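Putative glycosidase ph117-related (Bacteroides thetaiotaomicron, PDB 5A7V) probably cleaves beta-mannosidic linkages in mannose-containing glycans as a five-bladed beta-propeller enzyme of glycoside hydrolase family 130, and binds mannose in its central pocket. Local coordinates at residues D75-A80 and S339-D344; L270-P275 and N304-G309; P276-P281 and V285-G290. All coordinates share one frame; numbering follows the deposited sequence.

Interaction 1 (D75-A80 and S339-D344). With MAN (alpha-D-mannopyranose), chain E.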
ATOM      1  N   ASP A  75      17.493  -1.563  -0.296  1.00 12.38           N
ATOM      2  CA  ASP A  75      16.217  -2.252  -0.229  1.00 11.09           C
ATOM      3  C   ASP A  75      15.256  -1.583  -1.210  1.00 10.52           C
ATOM      4  O   ASP A  75      15.295  -0.359  -1.353  1.00 12.34           O
ATOM      5  CB  ASP A  75      15.678  -2.214   1.220  1.00 11.64           C
ATOM      6  CG  ASP A  75      16.507  -3.071   2.194  1.00 13.14           C
ATOM      7  OD1 ASP A  75      16.401  -4.339   2.107  1.00 14.91           O
ATOM      8  OD2 ASP A  75      17.269  -2.428   2.957  1.00 14.72           O
ATOM      9  N   THR A  76      14.447  -2.391  -1.900  1.00  9.95           N
ATOM     10  CA  THR A  76      13.456  -1.877  -2.852  1.00  9.92           C
ATOM     11  C   THR A  76      12.132  -2.592  -2.539  1.00 10.33           C
ATOM     12  O   THR A  76      12.046  -3.829  -2.638  1.00 10.59           O
ATOM     13  CB  THR A  76      13.849  -2.150  -4.311  1.00 11.06           C
ATOM     14  OG1 THR A  76      14.152  -3.530  -4.520  1.00 11.73           O
ATOM     15  CG2 THR A  76      15.026  -1.312  -4.699  1.00 11.89           C
ATOM     16  N   PHE A  77      11.095  -1.864  -2.120  1.00  9.14           N
ATOM     17  CA  PHE A  77       9.927  -2.502  -1.492  1.00  9.51           C
ATOM     18  C   PHE A  77       8.702  -1.600  -1.656  1.00  9.13           C
ATOM     19  O   PHE A  77       8.659  -0.776  -2.574  1.00 10.18           O
ATOM     20  CB  PHE A  77      10.265  -2.981  -0.037  1.00  9.42           C
ATOM     21  CG  PHE A  77      10.688  -1.920   0.946  1.00  9.51           C
ATOM     22  CD1 PHE A  77      11.918  -1.275   0.828  1.00 10.63           C
ATOM     23  CD2 PHE A  77       9.888  -1.596   2.047  1.00  9.17           C
ATOM     24  CE1 PHE A  77      12.333  -0.378   1.783  1.00 10.57           C
ATOM     25  CE2 PHE A  77      10.286  -0.703   3.009  1.00  9.39           C
ATOM     26  CZ  PHE A  77      11.527  -0.077   2.878  1.00  9.56           C
ATOM     27  N   ASN A  78       7.679  -1.845  -0.849  1.00  9.15           N
ATOM     28  CA  ASN A  78       6.440  -1.046  -0.692  1.00  8.94           C
ATOM     29  C   ASN A  78       6.091  -0.160  -1.892  1.00  8.33           C
ATOM     30  O   ASN A  78       6.380   1.037  -1.873  1.00 10.39           O
ATOM     31  CB  ASN A  78       6.522  -0.274   0.604  1.00  9.38           C
ATOM     32  CG  ASN A  78       6.503  -1.196   1.823  1.00  9.17           C
ATOM     33  OD1 ASN A  78       6.528  -2.421   1.698  1.00  9.10           O
ATOM     34  ND2 ASN A  78       6.529  -0.591   2.983  1.00  9.56           N
ATOM     35  N   PRO A  79       5.489  -0.809  -2.897  1.00  8.83           N
ATOM     36  CA  PRO A  79       5.303  -0.160  -4.204  1.00  9.64           C
ATOM     37  C   PRO A  79       3.891   0.334  -4.458  1.00  9.53           C
ATOM     38  O   PRO A  79       2.907  -0.243  -3.986  1.00 10.80           O
ATOM     39  CB  PRO A  79       5.589  -1.314  -5.171  1.00 11.32           C
ATOM     40  CG  PRO A  79       5.017  -2.496  -4.463  1.00 10.65           C
ATOM     41  CD  PRO A  79       5.288  -2.261  -3.020  1.00  9.82           C
ATOM     42  N   ALA A  80       3.778   1.410  -5.255  1.00  9.59           N
ATOM     43  CA  ALA A  80       2.511   1.770  -5.912  1.00  8.40           C
ATOM     44  C   ALA A  80       2.486   1.096  -7.273  1.00  9.56           C
ATOM     45  O   ALA A  80       3.539   0.802  -7.847  1.00 10.23           O
ATOM     46  CB  ALA A  80       2.436   3.272  -6.105  1.00 10.14           C
ATOM     47  N   SER A 339      11.485 -13.099   5.842  1.00 10.99           N
ATOM     48  CA  SER A 339      12.504 -12.337   6.567  0.50 10.97           C
ATOM     49  C   SER A 339      13.273 -11.416   5.629  1.00 10.32           C
ATOM     50  O   SER A 339      13.463 -11.749   4.460  1.00 12.37           O
ATOM     51  CB  SER A 339      13.467 -13.272   7.292  0.50 11.48           C
ATOM     52  OG  SER A 339      14.099 -12.520   8.328  0.50 12.34           O
ATOM     53  N   GLY A 340      13.726 -10.297   6.168  1.00 11.61           N
ATOM     54  CA  GLY A 340      14.444  -9.282   5.382  1.00 10.90           C
ATOM     55  C   GLY A 340      14.832  -8.176   6.323  1.00 10.15           C
ATOM     56  O   GLY A 340      15.038  -8.386   7.529  1.00 11.94           O
ATOM     57  N   GLN A 341      14.825  -6.949   5.812  1.00  9.85           N
ATOM     58  CA  GLN A 341      15.071  -5.799   6.646  1.00  9.87           C
ATOM     59  C   GLN A 341      14.119  -5.802   7.832  1.00  9.85           C
ATOM     60  O   GLN A 341      14.518  -5.410   8.938  1.00 11.51           O
ATOM     61  CB  GLN A 341      14.893  -4.498   5.811  1.00 10.60           C
ATOM     62  CG  GLN A 341      15.060  -3.274   6.699  1.00 12.54           C
ATOM     63  CD  GLN A 341      14.966  -1.898   6.073  1.00 11.73           C
ATOM     64  OE1 GLN A 341      15.358  -0.952   6.759  1.00 12.46           O
ATOM     65  NE2 GLN A 341      14.412  -1.753   4.894  1.00 10.71           N
ATOM     66  N   TYR A 342      12.849  -6.123   7.561  1.00  9.50           N
ATOM     67  CA  TYR A 342      11.873  -6.366   8.613  1.00  9.75           C
ATOM     68  C   TYR A 342      11.918  -7.872   8.926  1.00  9.25           C
ATOM     69  O   TYR A 342      11.438  -8.701   8.155  1.00 10.13           O
ATOM     70  CB  TYR A 342      10.463  -5.902   8.200  1.00  9.97           C
ATOM     71  CG  TYR A 342       9.438  -6.032   9.309  1.00  9.81           C
ATOM     72  CD1 TYR A 342       9.336  -5.062  10.330  1.00  9.72           C
ATOM     73  CD2 TYR A 342       8.599  -7.151   9.359  1.00  9.82           C
ATOM     74  CE1 TYR A 342       8.444  -5.210  11.376  1.00  9.95           C
ATOM     75  CE2 TYR A 342       7.691  -7.312  10.411  1.00  9.40           C
ATOM     76  CZ  TYR A 342       7.619  -6.355  11.424  1.00  9.52           C
ATOM     77  OH  TYR A 342       6.747  -6.471  12.481  1.00 10.34           O
ATOM     78  N   VAL A 343      12.584  -8.206  10.028  1.00 10.42           N
ATOM     79  CA  VAL A 343      12.995  -9.592  10.270  1.00 10.46           C
ATOM     80  C   VAL A 343      11.842 -10.546  10.483  1.00  9.85           C
ATOM     81  O   VAL A 343      11.935 -11.743  10.175  1.00 11.66           O
ATOM     82  CB  VAL A 343      14.094  -9.676  11.368  1.00 12.19           C
ATOM     83  CG1 VAL A 343      13.531  -9.279  12.696  1.00 12.40           C
ATOM     84  CG2 VAL A 343      14.738 -11.058  11.410  1.00 15.83           C
ATOM     85  N   ASP A 344      10.725 -10.023  10.977  1.00 10.77           N
ATOM     86  CA  ASP A 344       9.567 -10.865  11.257  1.00 11.60           C
ATOM     87  C   ASP A 344       8.686 -11.162  10.026  1.00 10.32           C
ATOM     88  O   ASP A 344       7.736 -11.931  10.146  1.00 11.94           O
ATOM     89  CB  ASP A 344       8.735 -10.247  12.383  1.00 12.39           C
ATOM     90  CG  ASP A 344       9.537 -10.128  13.705  1.00 12.85           C
ATOM     91  OD1 ASP A 344      10.051 -11.160  14.181  1.00 16.06           O
ATOM     92  OD2 ASP A 344       9.661  -8.999  14.281  1.00 15.49           O
TER
HETATM   93  C1  MAN E1386       4.741   0.187   8.766  1.00 14.34           C
HETATM   94  C2  MAN E1386       4.378   0.266   7.267  1.00 14.18           C
HETATM   95  C3  MAN E1386       5.539   0.093   6.269  1.00 13.00           C
HETATM   96  C4  MAN E1386       6.477  -1.051   6.697  1.00 12.88           C
HETATM   97  C5  MAN E1386       6.047  -1.718   8.017  1.00 15.05           C
HETATM   98  C6  MAN E1386       7.081  -2.749   8.524  1.00 15.04           C
HETATM   99  O1  MAN E1386       3.551  -0.224   9.635  1.00 14.66           O
HETATM  100  O2  MAN E1386       3.782   1.558   7.088  1.00 16.79           O
HETATM  101  O3  MAN E1386       6.335   1.256   6.151  1.00 12.61           O
HETATM  102  O4  MAN E1386       6.512  -1.956   5.612  1.00 12.37           O
HETATM  103  O5  MAN E1386       5.897  -0.646   9.001  1.00 13.86           O
HETATM  104  O6  MAN E1386       8.317  -2.082   8.813  1.00 13.68           O
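Gln341 reaches toward strand 75-84 with its carboxamide nearly parallel to the carboxylate of Asp75 but offset from its plane, the two 18° apart. With CG anti to the backbone N and the chain extended beyond it, the long glutamine can bridge from its loop to the strand. Its NE2 comes 3.5 Å from OD2 of Asp75, a polar approach rather than the main hold on either group: NE2 is hydrogen-bonded to Asp367 O and Glu95 OE1, while Asp75 pairs with Ser368 and, through a salt bridge, with Arg105. The same NE2 lies 3.9 Å from CZ of Phe77, whose ring stands at 75° to the amide, so the aromatic walls one flank of the polar cluster.

Farther along, both segments meet the mannose. Asn78 suits its place because ND2 has two N-H groups, serving both mannose O4, in a nearly straight hydrogen bond (3.0 Å, 171°), and Asp146 OD1. Tyr342 lays one ring face against the sugar's C6, with CD1 3.7 Å from it. The contact thus joins strand 75-84, an edge strand of its four-stranded sheet paired with strand 87-95, to the loop between helix 335-338 and strand 347-355.

Interaction 2 (L270-P275 and N304-G309). With MAN (alpha-D-mannopyranose), chain E.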
ATOM      1  N   LEU A 270      -2.038  -4.079  14.334  1.00  8.74           N
ATOM      2  CA  LEU A 270      -2.297  -2.972  13.358  1.00  8.88           C
ATOM      3  C   LEU A 270      -3.306  -3.494  12.354  1.00  9.01           C
ATOM      4  O   LEU A 270      -3.354  -4.706  12.040  1.00  9.52           O
ATOM      5  CB  LEU A 270      -1.033  -2.597  12.596  1.00  9.63           C
ATOM      6  CG  LEU A 270       0.147  -2.100  13.378  1.00 10.77           C
ATOM      7  CD1 LEU A 270       1.355  -1.937  12.440  1.00 12.51           C
ATOM      8  CD2 LEU A 270      -0.127  -0.821  14.126  1.00 11.64           C
ATOM      9  N   THR A 271      -4.084  -2.535  11.828  1.00  8.89           N
ATOM     10  CA  THR A 271      -4.970  -2.714  10.647  1.00  8.86           C
ATOM     11  C   THR A 271      -4.646  -1.554   9.694  1.00  9.51           C
ATOM     12  O   THR A 271      -5.219  -0.456   9.829  1.00 11.72           O
ATOM     13  CB  THR A 271      -6.495  -2.696  11.017  1.00  8.87           C
ATOM     14  OG1 THR A 271      -6.762  -1.520  11.789  1.00 10.55           O
ATOM     15  CG2 THR A 271      -6.892  -3.915  11.849  1.00  9.59           C
ATOM     16  N   GLU A 272      -3.726  -1.782   8.788  1.00  8.73           N
ATOM     17  CA  GLU A 272      -3.091  -0.695   8.043  1.00  8.59           C
ATOM     18  C   GLU A 272      -3.504  -0.782   6.583  1.00  8.82           C
ATOM     19  O   GLU A 272      -3.350  -1.777   5.897  1.00  9.70           O
ATOM     20  CB  GLU A 272      -1.573  -0.813   8.141  1.00  9.38           C
ATOM     21  CG  GLU A 272      -0.837   0.264   7.317  1.00  9.08           C
ATOM     22  CD  GLU A 272       0.613   0.443   7.657  1.00  9.58           C
ATOM     23  OE1 GLU A 272       1.197  -0.496   8.310  1.00 10.57           O
ATOM     24  OE2 GLU A 272       1.175   1.510   7.344  1.00 11.19           O
ATOM     25  N   CYS A 273      -4.097   0.314   6.099  1.00  8.25           N
ATOM     26  CA  CYS A 273      -4.655   0.362   4.723  1.00  8.87           C
ATOM     27  C   CYS A 273      -3.639  -0.070   3.691  1.00  8.80           C
ATOM     28  O   CYS A 273      -2.476   0.265   3.794  1.00 10.72           O
ATOM     29  CB  CYS A 273      -5.229   1.757   4.450  1.00  9.05           C
ATOM     30  SG  CYS A 273      -6.658   2.158   5.497  1.00 11.09           S
ATOM     31  N   GLY A 274      -4.093  -0.804   2.665  1.00  8.33           N
ATOM     32  CA  GLY A 274      -3.228  -1.296   1.609  1.00  8.97           C
ATOM     33  C   GLY A 274      -3.392  -0.508   0.281  1.00  7.79           C
ATOM     34  O   GLY A 274      -3.256   0.735   0.305  1.00  9.66           O
ATOM     35  N   PRO A 275      -3.702  -1.188  -0.807  1.00  8.31           N
ATOM     36  CA  PRO A 275      -3.890  -0.470  -2.075  1.00  9.30           C
ATOM     37  C   PRO A 275      -5.186   0.360  -2.056  1.00  9.53           C
ATOM     38  O   PRO A 275      -5.954   0.323  -1.104  1.00  8.86           O
ATOM     39  CB  PRO A 275      -4.002  -1.591  -3.099  1.00  9.96           C
ATOM     40  CG  PRO A 275      -4.482  -2.773  -2.329  1.00 11.39           C
ATOM     41  CD  PRO A 275      -3.955  -2.646  -0.947  1.00  9.46           C
ATOM     42  N   ASN A 304       4.421 -10.868  15.103  1.00  8.12           N
ATOM     43  CA  ASN A 304       4.870  -9.604  14.453  1.00  8.76           C
ATOM     44  C   ASN A 304       4.879  -9.669  12.940  1.00  8.68           C
ATOM     45  O   ASN A 304       5.301  -8.698  12.308  1.00  9.64           O
ATOM     46  CB  ASN A 304       6.234  -9.170  15.037  1.00 10.82           C
ATOM     47  CG  ASN A 304       6.094  -8.767  16.492  1.00 11.37           C
ATOM     48  OD1 ASN A 304       5.302  -7.882  16.806  1.00 13.38           O
ATOM     49  ND2 ASN A 304       6.779  -9.451  17.387  1.00 14.19           N
ATOM     50  N   VAL A 305       4.390 -10.746  12.341  1.00  7.73           N
ATOM     51  CA  VAL A 305       4.304 -10.791  10.869  1.00  8.27           C
ATOM     52  C   VAL A 305       3.232  -9.822  10.369  1.00  8.37           C
ATOM     53  O   VAL A 305       2.215  -9.615  11.016  1.00  8.63           O
ATOM     54  CB  VAL A 305       4.041 -12.234  10.375  1.00  9.02           C
ATOM     55  CG1 VAL A 305       2.611 -12.673  10.603  1.00  9.00           C
ATOM     56  CG2 VAL A 305       4.465 -12.458   8.937  1.00  9.39           C
ATOM     57  N   TYR A 306       3.466  -9.293   9.156  1.00  7.96           N
ATOM     58  CA  TYR A 306       2.402  -8.578   8.397  1.00  7.79           C
ATOM     59  C   TYR A 306       1.829  -9.517   7.342  1.00  7.81           C
ATOM     60  O   TYR A 306       2.554 -10.004   6.463  1.00  9.23           O
ATOM     61  CB  TYR A 306       2.905  -7.314   7.723  1.00  8.36           C
ATOM     62  CG  TYR A 306       3.184  -6.145   8.592  1.00  8.69           C
ATOM     63  CD1 TYR A 306       4.234  -6.118   9.525  1.00  9.01           C
ATOM     64  CD2 TYR A 306       2.421  -4.971   8.465  1.00  8.75           C
ATOM     65  CE1 TYR A 306       4.508  -4.993  10.278  1.00  8.79           C
ATOM     66  CE2 TYR A 306       2.694  -3.851   9.207  1.00  8.89           C
ATOM     67  CZ  TYR A 306       3.758  -3.836  10.086  1.00  8.76           C
ATOM     68  OH  TYR A 306       4.069  -2.706  10.816  1.00  9.94           O
ATOM     69  N   ALA A 307       0.535  -9.800   7.480  1.00  7.88           N
ATOM     70  CA  ALA A 307      -0.210 -10.612   6.534  1.00  8.23           C
ATOM     71  C   ALA A 307      -1.508  -9.868   6.131  1.00  8.00           C
ATOM     72  O   ALA A 307      -2.030  -9.087   6.926  1.00  9.09           O
ATOM     73  CB  ALA A 307      -0.518 -11.990   7.126  1.00  8.94           C
ATOM     74  N   ALA A 308      -2.002 -10.123   4.914  1.00  7.98           N
ATOM     75  CA  ALA A 308      -3.019  -9.236   4.310  1.00  7.99           C
ATOM     76  C   ALA A 308      -4.432  -9.746   4.551  1.00  8.01           C
ATOM     77  O   ALA A 308      -4.713 -10.945   4.420  1.00  8.15           O
ATOM     78  CB  ALA A 308      -2.748  -9.074   2.832  1.00  9.41           C
ATOM     79  N   GLY A 309      -5.320  -8.793   4.827  1.00  7.68           N
ATOM     80  CA  GLY A 309      -6.750  -9.020   5.002  1.00  8.10           C
ATOM     81  C   GLY A 309      -7.631  -8.242   4.029  1.00  7.13           C
ATOM     82  O   GLY A 309      -7.109  -7.474   3.190  1.00  8.65           O
TER
HETATM   83  C1  MAN E1386       4.741   0.187   8.766  1.00 14.34           C
HETATM   84  C2  MAN E1386       4.378   0.266   7.267  1.00 14.18           C
HETATM   85  C3  MAN E1386       5.539   0.093   6.269  1.00 13.00           C
HETATM   86  C4  MAN E1386       6.477  -1.051   6.697  1.00 12.88           C
HETATM   87  C5  MAN E1386       6.047  -1.718   8.017  1.00 15.05           C
HETATM   88  C6  MAN E1386       7.081  -2.749   8.524  1.00 15.04           C
HETATM   89  O1  MAN E1386       3.551  -0.224   9.635  1.00 14.66           O
HETATM   90  O2  MAN E1386       3.782   1.558   7.088  1.00 16.79           O
HETATM   91  O3  MAN E1386       6.335   1.256   6.151  1.00 12.61           O
HETATM   92  O4  MAN E1386       6.512  -1.956   5.612  1.00 12.37           O
HETATM   93  O5  MAN E1386       5.897  -0.646   9.001  1.00 13.86           O
HETATM   94  O6  MAN E1386       8.317  -2.082   8.813  1.00 13.68           O
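The mannose pocket of this propeller is partly built by Glu272 and Tyr306, whose side chains converge on the anomeric hydroxyl of the sugar beside Leu270. The carboxylate of Glu272 spans two neighbouring hydroxyls: OE2 accepts a hydrogen bond of 2.6 Å from mannose O2, while OE1 lies 2.7 Å from mannose O1. Tyr306 OH is 2.8 Å from that same O1. Glutamate suits this place because its two oxygens match a pair of adjacent hydroxyls; the side chain runs straight out from the strand (chi1 177°) and carries them to the sugar. Ser204 also hydrogen-bonds OE2 and probably helps fix the carboxylate's rotation.

The two residues project from strands 270-280 and 306-314, which are separated in their sheet by strand 283-291, and their side chains reach toward each other past it. OE1 of Glu272 sits at the edge of the tyrosine ring, 3.8 Å from CE2. Leu270 approaches that ring obliquely: its CD1 comes 3.3 Å from OH of Tyr306 and makes an apolar contact with CZ of the same ring at 3.9 Å. Tyr342 packs edge-to-face with Tyr306, and Phe348 of strand 347-355 touches Glu272.

Interaction 3 (P276-P281 and V285-G290)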
ATOM      1  N   PRO A 276      -5.467   1.121  -3.139  1.00  9.01           N
ATOM      2  CA  PRO A 276      -6.767   1.830  -3.262  1.00  8.70           C
ATOM      3  C   PRO A 276      -7.975   0.884  -3.044  1.00  8.87           C
ATOM      4  O   PRO A 276      -7.922  -0.304  -3.423  1.00  8.79           O
ATOM      5  CB  PRO A 276      -6.683   2.383  -4.684  1.00  9.36           C
ATOM      6  CG  PRO A 276      -5.215   2.606  -4.903  1.00  8.73           C
ATOM      7  CD  PRO A 276      -4.550   1.431  -4.239  1.00  9.28           C
ATOM      8  N   ALA A 277      -9.006   1.403  -2.382  1.00  8.65           N
ATOM      9  CA  ALA A 277     -10.215   0.632  -2.135  1.00  9.01           C
ATOM     10  C   ALA A 277     -11.033   0.477  -3.415  1.00  8.89           C
ATOM     11  O   ALA A 277     -10.925   1.323  -4.320  1.00 10.00           O
ATOM     12  CB  ALA A 277     -11.012   1.253  -1.062  1.00  9.32           C
ATOM     13  N   ILE A 278     -11.856  -0.568  -3.532  1.00  8.46           N
ATOM     14  CA  ILE A 278     -12.560  -0.915  -4.753  1.00  8.80           C
ATOM     15  C   ILE A 278     -14.048  -1.078  -4.518  1.00  8.82           C
ATOM     16  O   ILE A 278     -14.483  -1.905  -3.717  1.00  9.62           O
ATOM     17  CB  ILE A 278     -12.006  -2.193  -5.412  1.00 10.00           C
ATOM     18  CG1 ILE A 278     -10.500  -2.094  -5.618  1.00 11.08           C
ATOM     19  CG2 ILE A 278     -12.724  -2.478  -6.726  1.00 11.07           C
ATOM     20  CD1 ILE A 278      -9.830  -3.426  -5.944  1.00 10.50           C
ATOM     21  N   TYR A 279     -14.840  -0.296  -5.267  1.00  9.94           N
ATOM     22  CA  TYR A 279     -16.286  -0.352  -5.233  1.00 10.77           C
ATOM     23  C   TYR A 279     -16.770  -1.545  -6.091  1.00 10.96           C
ATOM     24  O   TYR A 279     -16.439  -1.603  -7.265  1.00 13.40           O
ATOM     25  CB  TYR A 279     -16.826   0.965  -5.789  1.00 11.20           C
ATOM     26  CG  TYR A 279     -18.326   1.156  -5.681  1.00 12.46           C
ATOM     27  CD1 TYR A 279     -19.182   0.640  -6.650  1.00 15.11           C
ATOM     28  CD2 TYR A 279     -18.875   1.833  -4.610  1.00 13.78           C
ATOM     29  CE1 TYR A 279     -20.560   0.829  -6.555  1.00 17.18           C
ATOM     30  CE2 TYR A 279     -20.250   2.050  -4.507  1.00 15.86           C
ATOM     31  CZ  TYR A 279     -21.083   1.532  -5.467  1.00 16.53           C
ATOM     32  OH  TYR A 279     -22.443   1.725  -5.373  1.00 21.64           O
ATOM     33  N   THR A 280     -17.527  -2.479  -5.503  1.00 11.36           N
ATOM     34  CA  THR A 280     -17.971  -3.714  -6.147  1.00 12.28           C
ATOM     35  C   THR A 280     -19.493  -3.845  -5.940  1.00 13.42           C
ATOM     36  O   THR A 280     -20.064  -3.126  -5.094  1.00 13.74           O
ATOM     37  CB  THR A 280     -17.290  -4.977  -5.530  1.00 13.26           C
ATOM     38  OG1 THR A 280     -17.958  -5.335  -4.305  1.00 12.81           O
ATOM     39  CG2 THR A 280     -15.816  -4.792  -5.359  1.00 13.69           C
ATOM     40  N   PRO A 281     -20.140  -4.815  -6.629  1.00 14.67           N
ATOM     41  CA  PRO A 281     -21.587  -4.983  -6.424  1.00 16.95           C
ATOM     42  C   PRO A 281     -21.997  -5.475  -5.042  1.00 16.17           C
ATOM     43  O   PRO A 281     -23.185  -5.428  -4.734  1.00 18.45           O
ATOM     44  CB  PRO A 281     -22.005  -6.002  -7.489  1.00 19.81           C
ATOM     45  CG  PRO A 281     -20.788  -6.468  -8.146  1.00 23.06           C
ATOM     46  CD  PRO A 281     -19.649  -5.572  -7.785  1.00 16.88           C
ATOM     47  N   VAL A 285     -14.620  -2.822  -1.035  1.00  7.72           N
ATOM     48  CA  VAL A 285     -13.578  -3.692  -0.453  1.00  8.29           C
ATOM     49  C   VAL A 285     -12.321  -2.865  -0.182  1.00  8.29           C
ATOM     50  O   VAL A 285     -11.768  -2.234  -1.104  1.00  9.00           O
ATOM     51  CB  VAL A 285     -13.260  -4.877  -1.349  1.00  8.76           C
ATOM     52  CG1 VAL A 285     -12.186  -5.728  -0.704  1.00  9.54           C
ATOM     53  CG2 VAL A 285     -14.513  -5.707  -1.583  1.00 10.41           C
ATOM     54  N   LEU A 286     -11.871  -2.913   1.070  1.00  8.01           N
ATOM     55  CA  LEU A 286     -10.602  -2.364   1.484  1.00  8.34           C
ATOM     56  C   LEU A 286      -9.668  -3.545   1.732  1.00  8.18           C
ATOM     57  O   LEU A 286      -9.891  -4.367   2.675  1.00  9.06           O
ATOM     58  CB  LEU A 286     -10.731  -1.565   2.782  1.00  8.83           C
ATOM     59  CG  LEU A 286      -9.433  -1.008   3.356  1.00  9.14           C
ATOM     60  CD1 LEU A 286      -8.741   0.006   2.439  1.00 10.00           C
ATOM     61  CD2 LEU A 286      -9.606  -0.433   4.724  1.00 11.44           C
ATOM     62  N   LEU A 287      -8.627  -3.672   0.908  1.00  7.52           N
ATOM     63  CA  LEU A 287      -7.572  -4.697   1.128  1.00  7.54           C
ATOM     64  C   LEU A 287      -6.523  -4.016   2.006  1.00  8.01           C
ATOM     65  O   LEU A 287      -6.126  -2.867   1.776  1.00  8.87           O
ATOM     66  CB  LEU A 287      -7.032  -5.198  -0.211  1.00  8.95           C
ATOM     67  CG  LEU A 287      -8.061  -5.801  -1.178  1.00  9.33           C
ATOM     68  CD1 LEU A 287      -8.665  -4.790  -2.153  1.00 10.06           C
ATOM     69  CD2 LEU A 287      -7.443  -6.928  -1.995  1.00 10.88           C
ATOM     70  N   TYR A 288      -6.097  -4.713   3.084  1.00  7.91           N
ATOM     71  CA  TYR A 288      -5.289  -4.065   4.118  1.00  7.89           C
ATOM     72  C   TYR A 288      -4.234  -5.042   4.677  1.00  7.31           C
ATOM     73  O   TYR A 288      -4.255  -6.230   4.336  1.00  8.49           O
ATOM     74  CB  TYR A 288      -6.146  -3.455   5.239  1.00  8.06           C
ATOM     75  CG  TYR A 288      -6.886  -4.445   6.118  1.00  7.92           C
ATOM     76  CD1 TYR A 288      -8.090  -4.976   5.767  1.00  8.69           C
ATOM     77  CD2 TYR A 288      -6.316  -4.833   7.337  1.00  8.49           C
ATOM     78  CE1 TYR A 288      -8.738  -5.907   6.581  1.00  7.88           C
ATOM     79  CE2 TYR A 288      -6.947  -5.761   8.148  1.00  8.58           C
ATOM     80  CZ  TYR A 288      -8.168  -6.291   7.787  1.00  7.98           C
ATOM     81  OH  TYR A 288      -8.837  -7.209   8.564  1.00  8.80           O
ATOM     82  N   ASN A 289      -3.369  -4.475   5.495  1.00  7.31           N
ATOM     83  CA  ASN A 289      -2.248  -5.190   6.108  1.00  7.87           C
ATOM     84  C   ASN A 289      -2.460  -5.329   7.598  1.00  7.68           C
ATOM     85  O   ASN A 289      -2.619  -4.348   8.298  1.00 10.32           O
ATOM     86  CB  ASN A 289      -0.976  -4.380   5.800  1.00  9.02           C
ATOM     87  CG  ASN A 289      -0.692  -4.350   4.314  1.00  8.13           C
ATOM     88  OD1 ASN A 289      -0.363  -5.354   3.727  1.00  8.85           O
ATOM     89  ND2 ASN A 289      -0.851  -3.161   3.681  1.00  9.75           N
ATOM     90  N   GLY A 290      -2.474  -6.582   8.056  1.00  8.30           N
ATOM     91  CA  GLY A 290      -2.558  -6.828   9.497  1.00  8.91           C
ATOM     92  C   GLY A 290      -1.201  -7.122  10.089  1.00  8.85           C
ATOM     93  O   GLY A 290      -0.432  -7.862   9.482  1.00 14.80           O
TER
HETATM   94  O   HOH W   1      -7.826  -1.683  -0.914  1.00 10.12           O
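Ile278 turns CG1 anti to its carbonyl carbon (chi1 -53°) and then runs on extended, while Leu287 likewise sets CG anti to its own carbonyl carbon (chi1 -57°); these settings bring the CD1 methyls together, Ile278 CD1 4.2 Å from Leu287 CD1, the side chains crossing at a slant. Val285, the direct cross-strand partner of Ile278, points to the same face of the sheet, and its CG2 rests 4.1 Å from CG2 of Thr280. Beta-branched residues suit these places because they are at ease in extended backbone and offer methyls close to the strand. The polar end of Thr280 turns to the hairpin's turn, where OG1 is hydrogen-bonded to Gly283 O.

The backbones of Ile278 and Val285 form an antiparallel hydrogen-bonded pair: Ile278 N donates to Val285 O at 2.9 Å, and Val285 N donates to Ile278 O at 2.8 Å, the latter nearly straight at 173°. Toward Pro276 and Leu287 the strands diverge. A water accepts from Leu287 N at 2.8 Å and gives a weak bond to Pro276 O, bridging groups too far apart to bond directly. Ala277, small enough to lie close to the neighbouring strand, brings its CA within 3.4 Å of Val285 O. Met352 touches both Ile278 and Leu287. Strands 270-280 and 283-291 make a tight beta hairpin within a propeller blade, which strands 306-314 and 320-324 continue.

Overall arrangement
Interactions 1 and 2 both touch the bound mannose, their centres about 13 Å apart, and they meet through Tyr342 OH, which probably hydrogen-bonds Asn304 O. The centre of interaction 3 lies about 12 Å from that of interaction 2 and about 22 Å from that of interaction 1, across the chain's centre. Along the chain interaction 3 is nested inside the loop closed by interaction 2, and that inside the loop of interaction 1. Interactions 2 and 3 share strand 270-280 and one sheet, where strand 283-291 runs between 270-280 and 306-314. Strand 270-280 of the hairpin brings Leu270 and Glu272, and strand 306-314 brings Tyr306, to the mannose, while interaction 1 joins remote chain regions.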